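Local atomic coordinates of endonuclease V (Bacillus subtilis, PDB entry 3GA2), a protein that probably repairs deaminated DNA, nicking double-stranded DNA at the second phosphodiester bond 3' to a deoxyinosine with the help of magnesium. Residues 46-50 with 226-230; 58-62 with 98-103; 129-134 with 192-196; 142-146 with 214-219. The protein carries 1 engineered substitution. One frame throughout, in Å; residues are numbered along the deposited sequence.

How the contacts relate
All four contacts reach the same mixed sheet, the core of an endonuclease V chain of the RNase H clan. Along the chain, contact 1 closes the widest loop and the others nest inside it: contact 2 comes first, while contacts 3 and 4 interleave their segments. Contacts 1 and 2 lie about 10 Å apart between centres, on the neighbouring strands 41-52 and 55-66, which carry helices on opposite faces. Contacts 1 and 4 share helix 217-235, their centres about 15 Å apart, so this late helix ties strand 41-52 to strand 140-144 across the predicted magnesium site of Asp-46 and Asp-116. Contact 3 packs helix 128-136 on strand 188-194, next to strand 140-144 of contact 4.

Contact 1: 46-50 with 226-230; sequences DLAYW and THVLR
Thr-226 and Ala-48 make the buried part of this strand-on-helix contact, their CB atoms 3.7 Å apart. The threonine methyl CG2 settles against the backbone of the strand, 3.5 Å from Asp-46 O, while its hydroxyl turns back into its own helix to bond Asp-223 O. Asp-46, a predicted magnesium ligand, receives the N-H of Leu-47 on the anti side of OD2 (N to OD2 2.7 Å), which helps fix the turn of its carboxylate. The other end, also closely packed, is partly open to solvent. There Arg-230 runs its aliphatic stem obliquely past the Trp-50 ring, CG 3.4 Å from CE3, and bends at chi3 (60°) to bring NH1 within 2.8 Å of Tyr-49 O. That bond lies nearly in the guanidinium plane, with an N-H...O angle of 154°, and one guanidinium face passes over Ala-48 CB. His-227 merely offers its ring edge to the same methyl. With an alanine in place of Arg-230, Tyr-49 O would probably lose this donor and a gap would open beside the Trp-50 ring. Strand 41-52 pairs with strand 55-66 through Asp-46 with Cys-61 and Ala-48 with Val-59, and helix 217-235 straddles both, Thr-226 and Leu-229 also touching Cys-61.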
# COMPACT_ATOMS: atom_id res chain seq x y z
N ASP A 46 3.21 6.04 -0.61
CA ASP A 46 3.35 6.19 0.82
C ASP A 46 2.68 7.50 1.22
O ASP A 46 2.40 8.35 0.37
CB ASP A 46 4.83 6.16 1.24
CG ASP A 46 5.02 5.62 2.64
OD1 ASP A 46 6.10 5.05 2.93
OD2 ASP A 46 4.08 5.75 3.46
N LEU A 47 2.43 7.64 2.52
CA LEU A 47 1.76 8.82 3.07
C LEU A 47 2.41 9.19 4.39
O LEU A 47 2.82 8.31 5.16
CB LEU A 47 0.29 8.48 3.31
CG LEU A 47 -0.81 9.54 3.25
CD1 LEU A 47 -0.27 10.91 3.59
CD2 LEU A 47 -1.41 9.53 1.87
N ALA A 48 2.53 10.49 4.66
CA ALA A 48 3.11 10.98 5.91
C ALA A 48 2.21 12.05 6.50
O ALA A 48 1.62 12.84 5.78
CB ALA A 48 4.50 11.54 5.65
N TYR A 49 2.12 12.07 7.83
CA TYR A 49 1.27 13.03 8.53
C TYR A 49 2.03 13.79 9.60
O TYR A 49 3.08 13.34 10.07
CB TYR A 49 0.08 12.32 9.18
CG TYR A 49 -0.64 11.37 8.26
CD1 TYR A 49 -0.11 10.11 7.98
CD2 TYR A 49 -1.83 11.73 7.64
CE1 TYR A 49 -0.75 9.23 7.12
CE2 TYR A 49 -2.48 10.86 6.78
CZ TYR A 49 -1.94 9.62 6.52
OH TYR A 49 -2.57 8.76 5.65
N TRP A 50 1.50 14.94 10.00
CA TRP A 50 2.11 15.78 11.02
C TRP A 50 1.12 16.82 11.53
O TRP A 50 0.21 17.22 10.81
CB TRP A 50 3.34 16.48 10.45
CG TRP A 50 2.99 17.60 9.52
CD1 TRP A 50 2.91 18.93 9.83
CD2 TRP A 50 2.64 17.48 8.14
NE1 TRP A 50 2.52 19.65 8.72
CE2 TRP A 50 2.35 18.79 7.67
CE3 TRP A 50 2.54 16.41 7.25
CZ2 TRP A 50 1.97 19.04 6.35
CZ3 TRP A 50 2.16 16.66 5.94
CH2 TRP A 50 1.88 17.97 5.50
N THR A 226 8.10 11.22 1.13
CA THR A 226 7.03 11.75 1.97
C THR A 226 7.62 12.42 3.21
O THR A 226 7.08 13.41 3.71
CB THR A 226 6.06 10.64 2.44
OG1 THR A 226 6.79 9.65 3.18
CG2 THR A 226 5.39 9.98 1.25
N HIS A 227 8.73 11.89 3.70
CA HIS A 227 9.38 12.44 4.88
C HIS A 227 10.07 13.77 4.60
O HIS A 227 9.97 14.70 5.40
CB HIS A 227 10.39 11.44 5.44
CG HIS A 227 9.75 10.23 6.05
ND1 HIS A 227 10.46 9.10 6.38
CD2 HIS A 227 8.47 9.98 6.39
CE1 HIS A 227 9.64 8.20 6.89
NE2 HIS A 227 8.43 8.70 6.91
N VAL A 228 10.75 13.85 3.46
CA VAL A 228 11.44 15.08 3.08
C VAL A 228 10.43 16.19 2.77
O VAL A 228 10.66 17.35 3.11
CB VAL A 228 12.37 14.86 1.87
CG1 VAL A 228 11.57 14.45 0.65
CG2 VAL A 228 13.16 16.12 1.58
N LEU A 229 9.32 15.84 2.13
CA LEU A 229 8.30 16.84 1.81
C LEU A 229 7.62 17.31 3.08
O LEU A 229 7.33 18.50 3.23
CB LEU A 229 7.25 16.28 0.85
CG LEU A 229 7.58 16.29 -0.64
CD1 LEU A 229 6.54 15.49 -1.38
CD2 LEU A 229 7.63 17.73 -1.15
N ARG A 230 7.35 16.39 4.00
CA ARG A 230 6.72 16.75 5.26
C ARG A 230 7.61 17.72 6.02
O ARG A 230 7.15 18.73 6.54
CB ARG A 230 6.45 15.51 6.12
CG ARG A 230 5.93 15.84 7.51
CD ARG A 230 5.59 14.60 8.31
NE ARG A 230 6.74 13.71 8.50
CZ ARG A 230 6.68 12.54 9.13
NH1 ARG A 230 5.53 12.12 9.63
NH2 ARG A 230 7.77 11.79 9.25

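Contact 2: 58-62 with 98-103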
# COMPACT_ATOMS: atom_id res chain seq x y z
N GLY A 58 -1.52 15.68 5.62
CA GLY A 58 -0.93 14.50 5.03
C GLY A 58 -0.40 14.73 3.63
O GLY A 58 -0.96 15.51 2.86
N VAL A 59 0.70 14.07 3.31
CA VAL A 59 1.30 14.18 2.00
C VAL A 59 1.52 12.79 1.41
O VAL A 59 2.20 11.95 2.01
CB VAL A 59 2.67 14.90 2.05
CG1 VAL A 59 3.25 15.00 0.65
CG2 VAL A 59 2.50 16.28 2.64
N CYS A 60 0.94 12.55 0.24
CA CYS A 60 1.09 11.27 -0.42
C CYS A 60 2.04 11.41 -1.60
O CYS A 60 1.88 12.30 -2.43
CB CYS A 60 -0.25 10.76 -0.95
SG CYS A 60 -0.09 9.35 -2.09
N CYS A 61 3.04 10.54 -1.65
CA CYS A 61 4.00 10.55 -2.74
C CYS A 61 3.91 9.24 -3.51
O CYS A 61 3.75 8.17 -2.94
CB CYS A 61 5.44 10.68 -2.22
SG CYS A 61 5.89 12.28 -1.53
N ILE A 62 4.00 9.36 -4.83
CA ILE A 62 3.98 8.20 -5.70
C ILE A 62 5.28 8.27 -6.48
O ILE A 62 5.58 9.28 -7.12
CB ILE A 62 2.78 8.23 -6.68
CG1 ILE A 62 1.47 8.07 -5.91
CG2 ILE A 62 2.93 7.10 -7.71
CD1 ILE A 62 0.23 8.12 -6.78
N LEU A 98 -6.20 11.73 -0.99
CA LEU A 98 -4.86 12.19 -1.34
C LEU A 98 -4.19 11.23 -2.32
O LEU A 98 -3.44 11.66 -3.20
CB LEU A 98 -3.99 12.33 -0.09
CG LEU A 98 -4.29 13.56 0.78
CD1 LEU A 98 -3.48 13.51 2.06
CD2 LEU A 98 -3.96 14.81 -0.02
N ILE A 99 -4.47 9.94 -2.17
CA ILE A 99 -3.89 8.93 -3.06
C ILE A 99 -4.40 9.11 -4.48
O ILE A 99 -3.63 9.09 -5.44
CB ILE A 99 -4.22 7.51 -2.58
CG1 ILE A 99 -3.67 7.31 -1.16
CG2 ILE A 99 -3.63 6.48 -3.54
CD1 ILE A 99 -4.03 5.96 -0.53
N ILE A 100 -5.71 9.30 -4.60
CA ILE A 100 -6.34 9.49 -5.90
C ILE A 100 -5.83 10.76 -6.55
O ILE A 100 -5.53 10.78 -7.74
CB ILE A 100 -7.87 9.57 -5.76
CG1 ILE A 100 -8.38 8.36 -4.99
CG2 ILE A 100 -8.51 9.65 -7.13
CD1 ILE A 100 -7.94 7.04 -5.57
N GLU A 101 -5.74 11.83 -5.77
CA GLU A 101 -5.26 13.11 -6.28
C GLU A 101 -3.87 12.98 -6.89
O GLU A 101 -3.62 13.50 -7.99
CB GLU A 101 -5.20 14.15 -5.15
CG GLU A 101 -6.32 15.17 -5.21
CD GLU A 101 -6.41 15.83 -6.57
OE1 GLU A 101 -5.38 16.34 -7.06
OE2 GLU A 101 -7.52 15.84 -7.15
N ALA A 102 -2.98 12.30 -6.18
CA ALA A 102 -1.62 12.10 -6.64
C ALA A 102 -1.61 11.25 -7.91
O ALA A 102 -0.96 11.60 -8.89
CB ALA A 102 -0.79 11.41 -5.54
N ALA A 103 -2.35 10.15 -7.88
CA ALA A 103 -2.42 9.25 -9.03
C ALA A 103 -2.90 10.00 -10.28
O ALA A 103 -2.46 9.71 -11.40
CB ALA A 103 -3.36 8.08 -8.73
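Cys-60 and Ile-62 reach from the strand onto helix 98-103, one after the other along the same face. The cysteine holds SG anti to its backbone N (chi1 168°), which carries the sulfur to 3.9 Å from Ile-99 CA and 4.1 Å from Ala-102 CB; its own CB rests beside Leu-98 CB. Farther along, Ile-62 extends its CD1 branch over the helix backbone, 3.5 Å from Ala-103 N and 3.7 Å from Ala-102 CB. At the other end Leu-98 drops CD1 onto the bare backbone of Gly-58, 3.3 Å from its O. The next shell sets the strand's position: Gly-58, Cys-60 and Ile-62 pair with Gly-80, Ser-78 and Val-76 of strand 72-81, while Val-45 and Ala-43 of strand 41-52 flank the two inward side chains. On the helix flank, Ile-99 and Ala-103 lean on Val-128 and Leu-136 of helix 128-136. Helix 96-105 thus packs on one face of the central sheet of this RNase H-clan fold, and helix 217-235 meets the other through Cys-61. The meeting side chains are apolar or a thiol, and the backbone atoms they touch add no bond between the segments, so shape and buried apolar surface hold them together.

Contact 3: 129-134 with 192-196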
# COMPACT_ATOMS: atom_id res chain seq x y z
N ALA A 129 -4.18 -0.88 0.41
CA ALA A 129 -3.68 -1.39 -0.86
C ALA A 129 -4.80 -2.02 -1.69
O ALA A 129 -4.89 -1.81 -2.90
CB ALA A 129 -2.56 -2.41 -0.63
N THR A 130 -5.65 -2.80 -1.04
CA THR A 130 -6.76 -3.45 -1.73
C THR A 130 -7.80 -2.41 -2.15
O THR A 130 -8.23 -2.37 -3.31
CB THR A 130 -7.43 -4.51 -0.83
OG1 THR A 130 -6.48 -5.54 -0.53
CG2 THR A 130 -8.64 -5.13 -1.53
N HIS A 131 -8.19 -1.57 -1.20
CA HIS A 131 -9.18 -0.53 -1.43
C HIS A 131 -8.77 0.42 -2.57
O HIS A 131 -9.57 0.70 -3.47
CB HIS A 131 -9.40 0.26 -0.13
CG HIS A 131 -10.68 1.03 -0.10
ND1 HIS A 131 -11.20 1.57 1.07
CD2 HIS A 131 -11.55 1.37 -1.08
CE1 HIS A 131 -12.32 2.20 0.79
NE2 HIS A 131 -12.56 2.10 -0.50
N ALA A 132 -7.53 0.90 -2.55
CA ALA A 132 -7.05 1.81 -3.59
C ALA A 132 -7.09 1.16 -4.98
O ALA A 132 -7.27 1.85 -5.98
CB ALA A 132 -5.63 2.26 -3.27
N ALA A 133 -6.92 -0.15 -5.03
CA ALA A 133 -6.92 -0.86 -6.31
C ALA A 133 -8.16 -0.57 -7.15
O ALA A 133 -8.06 -0.39 -8.36
CB ALA A 133 -6.78 -2.35 -6.08
N PHE A 134 -9.33 -0.53 -6.51
CA PHE A 134 -10.55 -0.27 -7.26
C PHE A 134 -10.49 1.07 -7.98
O PHE A 134 -10.89 1.18 -9.14
CB PHE A 134 -11.77 -0.33 -6.35
CG PHE A 134 -11.98 -1.67 -5.71
CD1 PHE A 134 -11.54 -1.91 -4.41
CD2 PHE A 134 -12.60 -2.70 -6.41
CE1 PHE A 134 -11.71 -3.16 -3.82
CE2 PHE A 134 -12.77 -3.95 -5.82
CZ PHE A 134 -12.33 -4.18 -4.53
N CYS A 192 -1.68 -9.44 -0.87
CA CYS A 192 -2.09 -9.02 -2.19
C CYS A 192 -2.89 -7.77 -1.93
O CYS A 192 -3.41 -7.57 -0.83
CB CYS A 192 -3.03 -10.04 -2.83
SG CYS A 192 -2.30 -11.59 -3.32
N GLY A 193 -2.96 -6.91 -2.94
CA GLY A 193 -3.78 -5.72 -2.83
C GLY A 193 -5.05 -6.20 -3.50
O GLY A 193 -5.98 -6.65 -2.84
N ASN A 194 -5.08 -6.12 -4.83
CA ASN A 194 -6.21 -6.62 -5.62
C ASN A 194 -5.72 -6.84 -7.05
O ASN A 194 -4.75 -6.21 -7.48
CB ASN A 194 -7.39 -5.63 -5.60
CG ASN A 194 -8.68 -6.25 -6.14
OD1 ASN A 194 -8.79 -7.47 -6.26
ND2 ASN A 194 -9.66 -5.41 -6.46
N TYR A 195 -6.37 -7.76 -7.76
CA TYR A 195 -6.02 -8.05 -9.14
C TYR A 195 -4.65 -8.72 -9.32
O TYR A 195 -3.97 -8.51 -10.33
CB TYR A 195 -6.06 -6.76 -9.97
CG TYR A 195 -7.33 -5.96 -9.80
CD1 TYR A 195 -8.57 -6.56 -9.93
CD2 TYR A 195 -7.29 -4.60 -9.52
CE1 TYR A 195 -9.75 -5.82 -9.80
CE2 TYR A 195 -8.45 -3.85 -9.39
CZ TYR A 195 -9.68 -4.47 -9.53
OH TYR A 195 -10.83 -3.71 -9.41
N ILE A 196 -4.25 -9.53 -8.34
CA ILE A 196 -2.97 -10.21 -8.40
C ILE A 196 -2.93 -11.30 -7.33
O ILE A 196 -3.49 -11.13 -6.25
CB ILE A 196 -1.83 -9.20 -8.16
CG1 ILE A 196 -0.46 -9.87 -8.27
CG2 ILE A 196 -1.98 -8.58 -6.76
CD1 ILE A 196 0.70 -8.87 -8.13
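Thr-130 and Asn-194 set this contact by their first torsions: the threonine keeps OG1 anti to its carbonyl carbon (chi1 -63°), facing Gly-193, and the asparagine swings CG anti to its backbone N (chi1 -167°), carrying its amide to Phe-134. The motif is a classic beta bulge, in which Gly-193 and Asn-194 both face Thr-140 of the neighbouring strand, within the central sheet of this RNase H-clan protein. Helix and strand come close here, Thr-130 CA and Gly-193 CA being 3.9 Å apart. The threonine hydroxyl donates to Gly-193 O at 2.6 Å from OG1, tilted from the carbonyl plane, so a helix side chain ties down the bulge. One turn on, Ala-133 CB presses against Asn-194 CB at 3.4 Å. The amide nitrogen of Asn-194 lies over a face of the Phe-134 ring, ND2 3.5 Å from CE2, with amide and ring planes 51° apart, and also over a face of the Tyr-195 ring, toward the rim of each. Its rotation is fixed at the other end, where OD1 accepts the N-H of Asn-29 and, weakly, that of Tyr-195. Leu-24 of helix 14-25 packs on Phe-134 as well, and Thr-140 touches Ala-133, so the helix is wedged between the sheet and the N-terminal helix. Tyr-195 adopts a left-handed backbone conformation and turns its ring toward the helix, crossing the Phe-134 side chain at about a right angle, with its OH 3.6 Å from Phe-134 CD2 and its edge atom CE2 3.6 Å from Ala-133 O.

Contact 4: 142-146 with 214-219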
# COMPACT_ATOMS: atom_id res chain seq x y z
N GLY A 142 0.37 -5.00 -1.03
CA GLY A 142 0.49 -4.41 0.28
C GLY A 142 1.81 -4.79 0.93
O GLY A 142 2.16 -5.96 1.01
N ILE A 143 2.54 -3.78 1.39
CA ILE A 143 3.83 -3.98 2.06
C ILE A 143 3.73 -3.26 3.42
O ILE A 143 3.92 -2.04 3.50
CB ILE A 143 4.99 -3.33 1.26
CG1 ILE A 143 5.08 -3.95 -0.15
CG2 ILE A 143 6.30 -3.53 2.01
CD1 ILE A 143 5.49 -5.42 -0.16
N ALA A 144 3.43 -4.00 4.48
CA ALA A 144 3.30 -3.41 5.82
C ALA A 144 4.56 -3.58 6.69
O ALA A 144 5.17 -4.65 6.71
CB ALA A 144 2.08 -4.01 6.53
N LYS A 145 4.92 -2.53 7.43
CA LYS A 145 6.10 -2.55 8.31
C LYS A 145 5.77 -3.15 9.67
O LYS A 145 6.66 -3.54 10.41
CB LYS A 145 6.64 -1.14 8.52
CG LYS A 145 7.06 -0.40 7.27
CD LYS A 145 7.32 1.07 7.59
CE LYS A 145 7.62 1.87 6.34
NZ LYS A 145 7.84 3.31 6.65
N THR A 146 4.48 -3.19 10.00
CA THR A 146 4.06 -3.73 11.29
C THR A 146 2.97 -4.76 11.09
O THR A 146 2.18 -4.68 10.14
CB THR A 146 3.52 -2.63 12.22
OG1 THR A 146 2.33 -2.06 11.66
CG2 THR A 146 4.56 -1.53 12.40
N ARG A 214 14.47 -3.08 4.09
CA ARG A 214 13.54 -4.19 4.05
C ARG A 214 12.33 -3.85 3.18
O ARG A 214 11.46 -4.68 2.96
CB ARG A 214 13.07 -4.55 5.46
CG ARG A 214 12.46 -3.39 6.22
CD ARG A 214 11.95 -3.85 7.57
NE ARG A 214 11.34 -2.75 8.32
CZ ARG A 214 10.26 -2.88 9.08
NH1 ARG A 214 9.66 -4.06 9.20
NH2 ARG A 214 9.78 -1.82 9.71
N LEU A 215 12.28 -2.61 2.70
CA LEU A 215 11.18 -2.18 1.85
C LEU A 215 11.59 -2.22 0.39
O LEU A 215 12.70 -1.81 0.05
CB LEU A 215 10.75 -0.76 2.19
CG LEU A 215 10.33 -0.47 3.63
CD1 LEU A 215 9.96 1.00 3.73
CD2 LEU A 215 9.14 -1.35 4.03
N PRO A 216 10.71 -2.71 -0.48
CA PRO A 216 11.06 -2.75 -1.91
C PRO A 216 11.42 -1.36 -2.42
O PRO A 216 10.86 -0.37 -1.96
CB PRO A 216 9.82 -3.35 -2.56
CG PRO A 216 8.71 -3.05 -1.59
CD PRO A 216 9.36 -3.25 -0.25
N ILE A 217 12.35 -1.30 -3.37
CA ILE A 217 12.82 -0.03 -3.92
C ILE A 217 11.77 1.07 -4.08
O ILE A 217 11.92 2.16 -3.54
CB ILE A 217 13.54 -0.24 -5.27
CG1 ILE A 217 14.78 -1.10 -5.07
CG2 ILE A 217 13.96 1.10 -5.86
CD1 ILE A 217 15.42 -1.56 -6.37
N PRO A 218 10.68 0.80 -4.82
CA PRO A 218 9.63 1.81 -5.03
C PRO A 218 9.06 2.38 -3.72
O PRO A 218 8.89 3.59 -3.59
CB PRO A 218 8.57 1.05 -5.82
CG PRO A 218 9.37 0.05 -6.58
CD PRO A 218 10.35 -0.44 -5.54
N VAL A 219 8.75 1.49 -2.78
CA VAL A 219 8.19 1.91 -1.50
C VAL A 219 9.20 2.65 -0.63
O VAL A 219 8.85 3.61 0.04
CB VAL A 219 7.63 0.69 -0.72
CG1 VAL A 219 6.95 1.15 0.56
CG2 VAL A 219 6.64 -0.07 -1.59
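Ile-143, near the end of strand 140-144, faces Leu-215 with their CA atoms 7.6 Å apart, where the chain leads through Pro-216, the N-cap residue, into helix 217-235. The isoleucine sends CG2 to Pro-216 CD at 3.8 Å and to Leu-215 CD2 at 4.1 Å, an apolar patch that Val-219 completes more loosely. Past the strand, Lys-145 runs extended beyond CG (chi3 -174°), which takes its CE across Leu-215, 3.6 Å from CD1, and its ammonium salt-bridges Asp-116, a predicted magnesium ligand, and Asp-223. Arg-214 crosses the lysine at about a right angle: a guanidinium face covers CG, and NH2 comes 3.4 Å from Lys-145 CB. Its NH1 bonds Lys-145 O at 3.3 Å, in the carbonyl plane on a lone pair, with an N-H...O angle of 152°, and also bonds Pro-187 O weakly. A serine in place of Arg-214 would probably take this donor from Lys-145 O, which Lys-186 also bonds weakly, and open a gap over the lysine CB and CG. The contact joins strand 140-144 to the start of helix 217-235: Ile-143 also rests on Ile-188 and Leu-190 of strand 188-194, and Pro-216 and Val-219 on Leu-114 of strand 113-116.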